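Local coordinates for protein polyphosphate kinase (Porphyromonas gingivalis, PDB 2O8R) that probably catalyses the reversible, magnesium-dependent transfer of the terminal phosphate of ATP onto a growing chain of inorganic polyphosphate, at residues Asp126-Phe134 and Leu189-Arg197; Pro368-Thr376 and Val438-His448. The protein carries 3 engineered substitutions. One frame throughout, in Å; residues are numbered along the deposited sequence.

In the fold
Interactions 1 and 2 lie far apart in the folded chain, their centres about 54 Å from each other, and share no element. Interaction 1, in the middle domain, lays helix 125-139 across the edge strand 192-195 of a small sheet; it is almost wholly side-chain packing of aromatic rings, leucines and proline, with one imidazole-to-carbonyl bond at an end. Interaction 2, in the first phospholipase D-like C-terminal domain, joins two neighbouring strands inside a larger sheet, so main-chain hydrogen bonds do most of the work. Both are largely buried, with exposed residues at their margins. Only interaction 2 runs into the probable active site, through His439 and a bound sulfate.

Interaction 1 (Asp126-Phe134 and Leu189-Arg197); sequences DHKAYLRRF and LPRFVELPR
Helix-on-sheet packing joins Tyr130, Phe134 and their neighbours on helix 125-139 to Val193, Leu195 and Pro196 in the middle domain. Strand 192-195 is an outermost strand of a three-stranded mixed sheet; the N-to-C directions of segment 126-134 and this strand differ by 133°, the axes approaching to 9.8 Å. Rings supply most of the helix side, since a flat face can receive an aliphatic group squarely. Pro196 CD sits over the centre of the Tyr130 ring, a CH-pi contact of 3.6 Å to the centroid. One turn on, Val193 CG1 lies over a face of Phe134, displaced toward the rim, while Leu189 CD1 approaches the same ring obliquely. Phe410 of the second subunit also packs on Phe134 and Leu189, bringing this end to the dimer interface. Leu195 forks between two helix residues: CD2 meets Leu131 CD2 at 3.6 Å, and CD1 rests over the imidazole of His127. Leu131 also touches Ile212 of helix 209-214. With CG anti to its carbonyl carbon (chi1 -69°), His127 reaches past Leu195 to the backbone of Pro196. His127 NE2 donates to Pro196 O at 3.2 Å, the oxygen lying in the ring plane.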
loop_
_atom_site.group_PDB
_atom_site.type_symbol
_atom_site.label_atom_id
_atom_site.label_comp_id
_atom_site.label_asym_id
_atom_site.label_seq_id
_atom_site.Cartn_x
_atom_site.Cartn_y
_atom_site.Cartn_z
ATOM N N ASP A 126 -15.338 5.332 33.523
ATOM C CA ASP A 126 -15.409 5.988 32.232
ATOM C C ASP A 126 -14.739 5.144 31.166
ATOM O O ASP A 126 -15.298 4.946 30.082
ATOM C CB ASP A 126 -14.780 7.374 32.312
ATOM C CG ASP A 126 -15.586 8.325 33.173
ATOM O OD1 ASP A 126 -16.830 8.182 33.210
ATOM O OD2 ASP A 126 -14.980 9.216 33.807
ATOM N N HIS A 127 -13.548 4.636 31.491
ATOM C CA HIS A 127 -12.845 3.705 30.626
ATOM C C HIS A 127 -13.661 2.439 30.368
ATOM O O HIS A 127 -13.787 2.011 29.222
ATOM C CB HIS A 127 -11.469 3.373 31.194
ATOM C CG HIS A 127 -10.515 4.525 31.149
ATOM N ND1 HIS A 127 -9.462 4.655 32.027
ATOM C CD2 HIS A 127 -10.479 5.623 30.357
ATOM C CE1 HIS A 127 -8.800 5.769 31.761
ATOM N NE2 HIS A 127 -9.405 6.381 30.761
ATOM N N LYS A 128 -14.235 1.864 31.424
ATOM C CA LYS A 128 -15.168 0.738 31.280
ATOM C C LYS A 128 -16.327 1.048 30.325
ATOM O O LYS A 128 -16.582 0.291 29.392
ATOM C CB LYS A 128 -15.720 0.298 32.636
ATOM C CG LYS A 128 -14.669 -0.269 33.578
ATOM C CD LYS A 128 -15.274 -0.725 34.896
ATOM C CE LYS A 128 -16.223 -1.901 34.726
ATOM N NZ LYS A 128 -16.803 -2.292 36.039
ATOM N N ALA A 129 -17.011 2.165 30.557
ATOM C CA ALA A 129 -18.118 2.590 29.706
ATOM C C ALA A 129 -17.676 2.696 28.257
ATOM O O ALA A 129 -18.342 2.189 27.356
ATOM C CB ALA A 129 -18.657 3.904 30.176
ATOM N N TYR A 130 -16.529 3.331 28.046
ATOM C CA TYR A 130 -15.984 3.483 26.711
ATOM C C TYR A 130 -15.782 2.141 26.007
ATOM O O TYR A 130 -16.308 1.925 24.920
ATOM C CB TYR A 130 -14.666 4.250 26.748
ATOM C CG TYR A 130 -14.057 4.372 25.383
ATOM C CD1 TYR A 130 -14.553 5.291 24.473
ATOM C CD2 TYR A 130 -13.006 3.544 24.987
ATOM C CE1 TYR A 130 -14.007 5.408 23.214
ATOM C CE2 TYR A 130 -12.458 3.650 23.729
ATOM C CZ TYR A 130 -12.960 4.589 22.843
ATOM O OH TYR A 130 -12.429 4.720 21.578
ATOM N N LEU A 131 -15.026 1.248 26.644
ATOM C CA LEU A 131 -14.664 -0.045 26.056
ATOM C C LEU A 131 -15.857 -0.933 25.784
ATOM O O LEU A 131 -15.898 -1.616 24.770
ATOM C CB LEU A 131 -13.645 -0.776 26.930
ATOM C CG LEU A 131 -12.264 -0.113 26.850
ATOM C CD1 LEU A 131 -11.319 -0.577 27.935
ATOM C CD2 LEU A 131 -11.682 -0.385 25.488
ATOM N N ARG A 132 -16.835 -0.901 26.679
ATOM C CA ARG A 132 -18.080 -1.632 26.479
ATOM C C ARG A 132 -18.775 -1.123 25.230
ATOM O O ARG A 132 -19.319 -1.912 24.457
ATOM C CB ARG A 132 -18.985 -1.503 27.702
ATOM C CG ARG A 132 -20.301 -2.208 27.594
ATOM C CD ARG A 132 -20.783 -2.655 28.958
ATOM N NE ARG A 132 -22.237 -2.540 29.078
ATOM C CZ ARG A 132 -22.932 -2.843 30.174
ATOM N NH1 ARG A 132 -22.317 -3.301 31.263
ATOM N NH2 ARG A 132 -24.250 -2.684 30.181
ATOM N N ARG A 133 -18.730 0.187 25.006
ATOM C CA ARG A 133 -19.343 0.739 23.792
ATOM C C ARG A 133 -18.530 0.272 22.602
ATOM O O ARG A 133 -19.085 -0.285 21.647
ATOM C CB ARG A 133 -19.409 2.269 23.835
ATOM C CG ARG A 133 -20.573 2.881 23.079
ATOM C CD ARG A 133 -20.265 4.303 22.614
ATOM N NE ARG A 133 -19.543 4.297 21.338
ATOM C CZ ARG A 133 -18.219 4.391 21.195
ATOM N NH1 ARG A 133 -17.424 4.518 22.252
ATOM N NH2 ARG A 133 -17.685 4.364 19.979
ATOM N N PHE A 134 -17.209 0.455 22.718
ATOM C CA PHE A 134 -16.234 0.133 21.671
ATOM C C PHE A 134 -16.353 -1.312 21.256
ATOM O O PHE A 134 -16.438 -1.617 20.064
ATOM C CB PHE A 134 -14.821 0.392 22.178
ATOM C CG PHE A 134 -13.744 0.319 21.115
ATOM C CD1 PHE A 134 -13.540 1.369 20.237
ATOM C CD2 PHE A 134 -12.897 -0.779 21.038
ATOM C CE1 PHE A 134 -12.537 1.316 19.292
ATOM C CE2 PHE A 134 -11.892 -0.836 20.087
ATOM C CZ PHE A 134 -11.708 0.215 19.223
ATOM N N LEU A 189 -8.763 -3.263 13.092
ATOM C CA LEU A 189 -8.609 -2.411 14.267
ATOM C C LEU A 189 -7.144 -2.381 14.700
ATOM O O LEU A 189 -6.363 -3.245 14.308
ATOM C CB LEU A 189 -9.476 -2.946 15.405
ATOM C CG LEU A 189 -10.986 -2.726 15.352
ATOM C CD1 LEU A 189 -11.561 -3.065 16.702
ATOM C CD2 LEU A 189 -11.300 -1.297 14.998
ATOM N N PRO A 190 -6.751 -1.382 15.498
ATOM C CA PRO A 190 -5.378 -1.405 15.960
ATOM C C PRO A 190 -5.176 -2.416 17.091
ATOM O O PRO A 190 -6.125 -2.741 17.820
ATOM C CB PRO A 190 -5.172 0.011 16.488
ATOM C CG PRO A 190 -6.500 0.429 16.943
ATOM C CD PRO A 190 -7.486 -0.218 16.019
ATOM N N ARG A 191 -3.943 -2.905 17.224
ATOM C CA ARG A 191 -3.583 -3.830 18.294
ATOM C C ARG A 191 -3.751 -3.115 19.618
ATOM O O ARG A 191 -4.226 -3.702 20.595
ATOM C CB ARG A 191 -2.131 -4.285 18.139
ATOM C CG ARG A 191 -1.680 -5.325 19.145
ATOM C CD ARG A 191 -2.488 -6.622 19.048
ATOM N NE ARG A 191 -2.185 -7.532 20.156
ATOM C CZ ARG A 191 -1.171 -8.395 20.172
ATOM N NH1 ARG A 191 -0.334 -8.496 19.146
ATOM N NH2 ARG A 191 -0.994 -9.175 21.218
ATOM N N PHE A 192 -3.369 -1.835 19.627
ATOM C CA PHE A 192 -3.454 -1.000 20.817
ATOM C C PHE A 192 -4.539 0.054 20.680
ATOM O O PHE A 192 -4.575 0.789 19.696
ATOM C CB PHE A 192 -2.098 -0.383 21.118
ATOM C CG PHE A 192 -1.013 -1.400 21.259
ATOM C CD1 PHE A 192 -0.960 -2.218 22.383
ATOM C CD2 PHE A 192 -0.075 -1.576 20.252
ATOM C CE1 PHE A 192 0.026 -3.178 22.514
ATOM C CE2 PHE A 192 0.912 -2.531 20.375
ATOM C CZ PHE A 192 0.962 -3.336 21.507
ATOM N N VAL A 193 -5.434 0.084 21.665
ATOM C CA VAL A 193 -6.612 0.938 21.644
ATOM C C VAL A 193 -6.443 1.988 22.737
ATOM O O VAL A 193 -6.310 1.639 23.917
ATOM C CB VAL A 193 -7.908 0.102 21.867
ATOM C CG1 VAL A 193 -9.175 0.967 21.801
ATOM C CG2 VAL A 193 -7.996 -0.988 20.836
ATOM N N GLU A 194 -6.399 3.262 22.334
ATOM C CA GLU A 194 -6.283 4.381 23.269
ATOM C C GLU A 194 -7.620 4.622 23.961
ATOM O O GLU A 194 -8.673 4.508 23.335
ATOM C CB GLU A 194 -5.847 5.646 22.540
ATOM C CG GLU A 194 -5.366 6.794 23.458
ATOM C CD GLU A 194 -5.227 8.143 22.731
ATOM O OE1 GLU A 194 -5.766 8.306 21.608
ATOM O OE2 GLU A 194 -4.585 9.052 23.297
ATOM N N LEU A 195 -7.569 4.928 25.255
ATOM C CA LEU A 195 -8.766 5.219 26.037
ATOM C C LEU A 195 -8.831 6.715 26.280
ATOM O O LEU A 195 -7.796 7.342 26.502
ATOM C CB LEU A 195 -8.723 4.478 27.371
ATOM C CG LEU A 195 -8.612 2.950 27.327
ATOM C CD1 LEU A 195 -9.007 2.358 28.657
ATOM C CD2 LEU A 195 -9.493 2.385 26.261
ATOM N N PRO A 196 -10.042 7.305 26.226
ATOM C CA PRO A 196 -10.169 8.770 26.330
ATOM C C PRO A 196 -9.577 9.380 27.609
ATOM O O PRO A 196 -9.502 8.734 28.662
ATOM C CB PRO A 196 -11.679 9.004 26.223
ATOM C CG PRO A 196 -12.188 7.789 25.482
ATOM C CD PRO A 196 -11.353 6.662 26.035
ATOM N N ARG A 197 -9.165 10.634 27.504
ATOM C CA ARG A 197 -8.244 11.205 28.465
ATOM C C ARG A 197 -8.574 12.667 28.697
ATOM O O ARG A 197 -9.126 13.326 27.826
ATOM C CB ARG A 197 -6.854 11.116 27.860
ATOM C CG ARG A 197 -5.751 11.160 28.832
ATOM C CD ARG A 197 -4.525 11.721 28.185
ATOM N NE ARG A 197 -3.629 12.210 29.220
ATOM C CZ ARG A 197 -3.126 13.434 29.236
ATOM N NH1 ARG A 197 -3.408 14.276 28.244
ATOM N NH2 ARG A 197 -2.329 13.804 30.231
#

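Interaction 2 (Pro368-Thr376 and Val438-His448); sequences PDVSEIRLT and VHAKTALILYH. With SO4 (sulfate ion), chain F.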
loop_
_atom_site.group_PDB
_atom_site.type_symbol
_atom_site.label_atom_id
_atom_site.label_comp_id
_atom_site.label_asym_id
_atom_site.label_seq_id
_atom_site.Cartn_x
_atom_site.Cartn_y
_atom_site.Cartn_z
ATOM N N PRO A 368 20.939 16.030 -23.005
ATOM C CA PRO A 368 21.276 15.639 -24.378
ATOM C C PRO A 368 22.453 14.664 -24.500
ATOM O O PRO A 368 22.493 13.870 -25.443
ATOM C CB PRO A 368 21.659 16.970 -25.038
ATOM C CG PRO A 368 21.835 17.946 -23.908
ATOM C CD PRO A 368 20.876 17.493 -22.868
ATOM N N ASP A 369 23.395 14.718 -23.558
ATOM C CA ASP A 369 24.618 13.912 -23.651
ATOM C C ASP A 369 24.440 12.430 -23.321
ATOM O O ASP A 369 25.279 11.613 -23.690
ATOM C CB ASP A 369 25.716 14.497 -22.763
ATOM C CG ASP A 369 26.013 15.963 -23.075
ATOM O OD1 ASP A 369 25.563 16.470 -24.127
ATOM O OD2 ASP A 369 26.713 16.606 -22.259
ATOM N N VAL A 370 23.355 12.085 -22.631
ATOM C CA VAL A 370 23.166 10.724 -22.130
ATOM C C VAL A 370 22.505 9.828 -23.175
ATOM O O VAL A 370 21.437 10.147 -23.696
ATOM C CB VAL A 370 22.310 10.693 -20.825
ATOM C CG1 VAL A 370 22.271 9.288 -20.225
ATOM C CG2 VAL A 370 22.830 11.680 -19.805
ATOM N N SER A 371 23.142 8.699 -23.459
ATOM C CA SER A 371 22.575 7.709 -24.355
ATOM C C SER A 371 21.747 6.712 -23.558
ATOM O O SER A 371 20.593 6.444 -23.904
ATOM C CB SER A 371 23.675 6.987 -25.141
ATOM O OG SER A 371 24.526 6.249 -24.281
ATOM N N GLU A 372 22.324 6.161 -22.492
ATOM C CA GLU A 372 21.584 5.185 -21.708
ATOM C C GLU A 372 21.801 5.154 -20.198
ATOM O O GLU A 372 22.818 5.605 -19.688
ATOM C CB GLU A 372 21.693 3.783 -22.317
ATOM C CG GLU A 372 23.039 3.141 -22.314
ATOM C CD GLU A 372 22.963 1.659 -22.676
ATOM O OE1 GLU A 372 23.980 1.097 -23.142
ATOM O OE2 GLU A 372 21.885 1.049 -22.492
ATOM N N ILE A 373 20.789 4.642 -19.500
ATOM C CA ILE A 373 20.817 4.435 -18.060
ATOM C C ILE A 373 20.479 2.980 -17.779
ATOM O O ILE A 373 19.536 2.427 -18.345
ATOM C CB ILE A 373 19.791 5.302 -17.352
ATOM C CG1 ILE A 373 19.968 6.769 -17.745
ATOM C CG2 ILE A 373 19.894 5.130 -15.861
ATOM C CD1 ILE A 373 18.859 7.677 -17.242
ATOM N N ARG A 374 21.276 2.348 -16.928
ATOM C CA ARG A 374 21.098 0.938 -16.602
ATOM C C ARG A 374 21.298 0.762 -15.115
ATOM O O ARG A 374 22.279 1.264 -14.557
ATOM C CB ARG A 374 22.111 0.091 -17.362
ATOM C CG ARG A 374 22.121 0.374 -18.847
ATOM C CD ARG A 374 23.362 -0.148 -19.528
ATOM N NE ARG A 374 23.387 -1.604 -19.663
ATOM C CZ ARG A 374 22.571 -2.313 -20.435
ATOM N NH1 ARG A 374 21.619 -1.714 -21.142
ATOM N NH2 ARG A 374 22.703 -3.630 -20.494
ATOM N N LEU A 375 20.362 0.079 -14.462
ATOM C CA LEU A 375 20.513 -0.196 -13.031
ATOM C C LEU A 375 19.923 -1.528 -12.531
ATOM O O LEU A 375 19.096 -2.184 -13.187
ATOM C CB LEU A 375 20.000 0.978 -12.189
ATOM C CG LEU A 375 18.599 0.918 -11.582
ATOM C CD1 LEU A 375 18.464 1.964 -10.485
ATOM C CD2 LEU A 375 17.573 1.125 -12.654
ATOM N N THR A 376 20.370 -1.922 -11.351
ATOM C CA THR A 376 19.832 -3.101 -10.726
ATOM C C THR A 376 18.781 -2.662 -9.707
ATOM O O THR A 376 18.816 -1.531 -9.243
ATOM C CB THR A 376 20.953 -3.938 -10.094
ATOM O OG1 THR A 376 21.755 -3.105 -9.253
ATOM C CG2 THR A 376 21.847 -4.514 -11.172
ATOM N N VAL A 438 20.829 -11.642 -9.513
ATOM C CA VAL A 438 21.752 -10.508 -9.466
ATOM C C VAL A 438 21.568 -9.708 -8.182
ATOM O O VAL A 438 20.613 -8.943 -8.024
ATOM C CB VAL A 438 21.621 -9.595 -10.710
ATOM C CG1 VAL A 438 22.538 -8.378 -10.609
ATOM C CG2 VAL A 438 21.930 -10.380 -11.969
ATOM N N HIS A 439 22.499 -9.892 -7.261
ATOM C CA HIS A 439 22.434 -9.199 -5.993
ATOM C C HIS A 439 23.191 -7.874 -6.069
ATOM O O HIS A 439 23.030 -7.020 -5.207
ATOM C CB HIS A 439 22.971 -10.099 -4.882
ATOM C CG HIS A 439 22.756 -9.556 -3.510
ATOM N ND1 HIS A 439 23.759 -8.953 -2.784
ATOM C CD2 HIS A 439 21.649 -9.507 -2.734
ATOM C CE1 HIS A 439 23.283 -8.567 -1.616
ATOM N NE2 HIS A 439 22.006 -8.893 -1.558
ATOM N N ALA A 440 24.001 -7.713 -7.116
ATOM C CA ALA A 440 24.780 -6.491 -7.361
ATOM C C ALA A 440 23.957 -5.206 -7.237
ATOM O O ALA A 440 22.801 -5.152 -7.647
ATOM C CB ALA A 440 25.422 -6.564 -8.726
ATOM N N LYS A 441 24.557 -4.172 -6.663
ATOM C CA LYS A 441 23.852 -2.913 -6.424
ATOM C C LYS A 441 24.526 -1.776 -7.205
ATOM O O LYS A 441 25.222 -0.941 -6.624
ATOM C CB LYS A 441 23.838 -2.584 -4.926
ATOM C CG LYS A 441 23.618 -3.766 -3.971
ATOM C CD LYS A 441 22.148 -4.096 -3.863
ATOM C CE LYS A 441 21.880 -5.135 -2.800
ATOM N NZ LYS A 441 20.449 -5.534 -2.824
ATOM N N THR A 442 24.318 -1.750 -8.520
ATOM C CA THR A 442 24.978 -0.788 -9.391
ATOM C C THR A 442 24.006 -0.023 -10.286
ATOM O O THR A 442 22.981 -0.558 -10.701
ATOM C CB THR A 442 26.001 -1.477 -10.313
ATOM O OG1 THR A 442 25.313 -2.391 -11.169
ATOM C CG2 THR A 442 27.041 -2.252 -9.514
ATOM N N ALA A 443 24.343 1.231 -10.578
ATOM C CA ALA A 443 23.663 2.004 -11.618
ATOM C C ALA A 443 24.705 2.503 -12.619
ATOM O O ALA A 443 25.901 2.558 -12.315
ATOM C CB ALA A 443 22.899 3.163 -11.019
ATOM N N LEU A 444 24.258 2.864 -13.816
ATOM C CA LEU A 444 25.186 3.237 -14.874
ATOM C C LEU A 444 24.589 4.261 -15.792
ATOM O O LEU A 444 23.549 4.018 -16.390
ATOM C CB LEU A 444 25.565 2.018 -15.711
ATOM C CG LEU A 444 26.556 2.268 -16.840
ATOM C CD1 LEU A 444 27.930 2.684 -16.306
ATOM C CD2 LEU A 444 26.670 1.030 -17.685
ATOM N N ILE A 445 25.257 5.402 -15.911
ATOM C CA ILE A 445 24.846 6.430 -16.860
ATOM C C ILE A 445 25.899 6.525 -17.955
ATOM O O ILE A 445 27.065 6.773 -17.661
ATOM C CB ILE A 445 24.667 7.791 -16.181
ATOM C CG1 ILE A 445 23.565 7.721 -15.135
ATOM C CG2 ILE A 445 24.281 8.827 -17.191
ATOM C CD1 ILE A 445 23.754 8.706 -14.035
ATOM N N LEU A 446 25.490 6.318 -19.209
ATOM C CA LEU A 446 26.434 6.340 -20.334
ATOM C C LEU A 446 26.248 7.561 -21.245
ATOM O O LEU A 446 25.125 7.931 -21.618
ATOM C CB LEU A 446 26.360 5.044 -21.149
ATOM C CG LEU A 446 26.760 3.720 -20.482
ATOM C CD1 LEU A 446 26.380 2.560 -21.380
ATOM C CD2 LEU A 446 28.250 3.647 -20.099
ATOM N N TYR A 447 27.367 8.184 -21.591
ATOM C CA TYR A 447 27.363 9.316 -22.490
ATOM C C TYR A 447 27.437 8.851 -23.932
ATOM O O TYR A 447 27.931 7.753 -24.202
ATOM C CB TYR A 447 28.556 10.206 -22.197
ATOM C CG TYR A 447 28.447 10.951 -20.890
ATOM C CD1 TYR A 447 27.315 11.692 -20.577
ATOM C CD2 TYR A 447 29.493 10.940 -19.981
ATOM C CE1 TYR A 447 27.225 12.385 -19.380
ATOM C CE2 TYR A 447 29.417 11.630 -18.782
ATOM C CZ TYR A 447 28.284 12.346 -18.481
ATOM O OH TYR A 447 28.229 13.024 -17.280
ATOM N N HIS A 448 26.933 9.678 -24.850
ATOM C CA HIS A 448 27.162 9.469 -26.277
ATOM C C HIS A 448 28.660 9.606 -26.539
ATOM O O HIS A 448 29.290 10.575 -26.105
ATOM C CB HIS A 448 26.409 10.497 -27.113
ATOM C CG HIS A 448 24.935 10.252 -27.209
ATOM N ND1 HIS A 448 24.000 11.149 -26.734
ATOM C CD2 HIS A 448 24.232 9.229 -27.751
ATOM C CE1 HIS A 448 22.785 10.684 -26.970
ATOM N NE2 HIS A 448 22.899 9.520 -27.585
HETATM S S SO4 F . 20.675 -7.301 1.144
HETATM O O1 SO4 F . 20.199 -6.435 2.220
HETATM O O2 SO4 F . 20.657 -8.696 1.609
HETATM O O3 SO4 F . 19.800 -7.156 -0.018
HETATM O O4 SO4 F . 22.005 -6.871 0.724
#
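Thr376 and Thr442 stand at one end, and Asp369 and His448 at the other, of an antiparallel strand pair in the central sheet of a phospholipase D-like domain. Between them main-chain bonds pair Glu372 with Leu446 and Arg374 with Leu444; Leu446 N to Glu372 O, at 2.8 Å, is nearly straight (173°). The register slips at a classic beta bulge, where Ser371 and Glu372 both face Leu446. Leu446 O accepts from Ser371 N at 2.8 Å and, from above the carbonyl plane, from Ser371 OG; Glu372 N adds a weak bond. With OG between its own backbone N and carbonyl carbon (chi1 64°), Ser371 turns this small hydroxyl to the carbonyl of Leu446, while its CB lies over a face of the His448 ring.

Ile373, Leu375, Ala443 and Ile445 share one face, where small Ala443 lets its close pair with Leu375 meet CB to CB. From the bulged end Val370 CG1 reaches Ile445 CG2 obliquely, at 3.7 Å. From helix 355-365, Leu360 packs on Ile445, Leu361 on Ile373, and Ala364 on Ile373 and Val370. On the other face Glu372 lies alongside Leu446 and matches the charge of Arg374, OE2 to NH1 at 3.1 Å in a salt bridge. Val490 and Tyr491 of helix 484-497 pack here on Leu444 and Leu446, respectively.

Before strand 442-447 the chain passes through His439, the predicted phosphohistidine intermediate. Glu628 accepts a hydrogen bond from His439 ND1, orienting the ring, and Lys441 CE lies over one imidazole face. His439 NE2 and Lys441 NZ make weak bonds to a sulfate also held by His597 and Arg599, consistent with a phosphate-binding pocket; Asn465 gives NZ a stronger partner. Thr376, on strand 370-377, grips the chain just after His439: Thr442 N donates to Thr376 OG1 at 3.0 Å, and Ala440 O lies 2.8 Å from that hydroxyl oxygen.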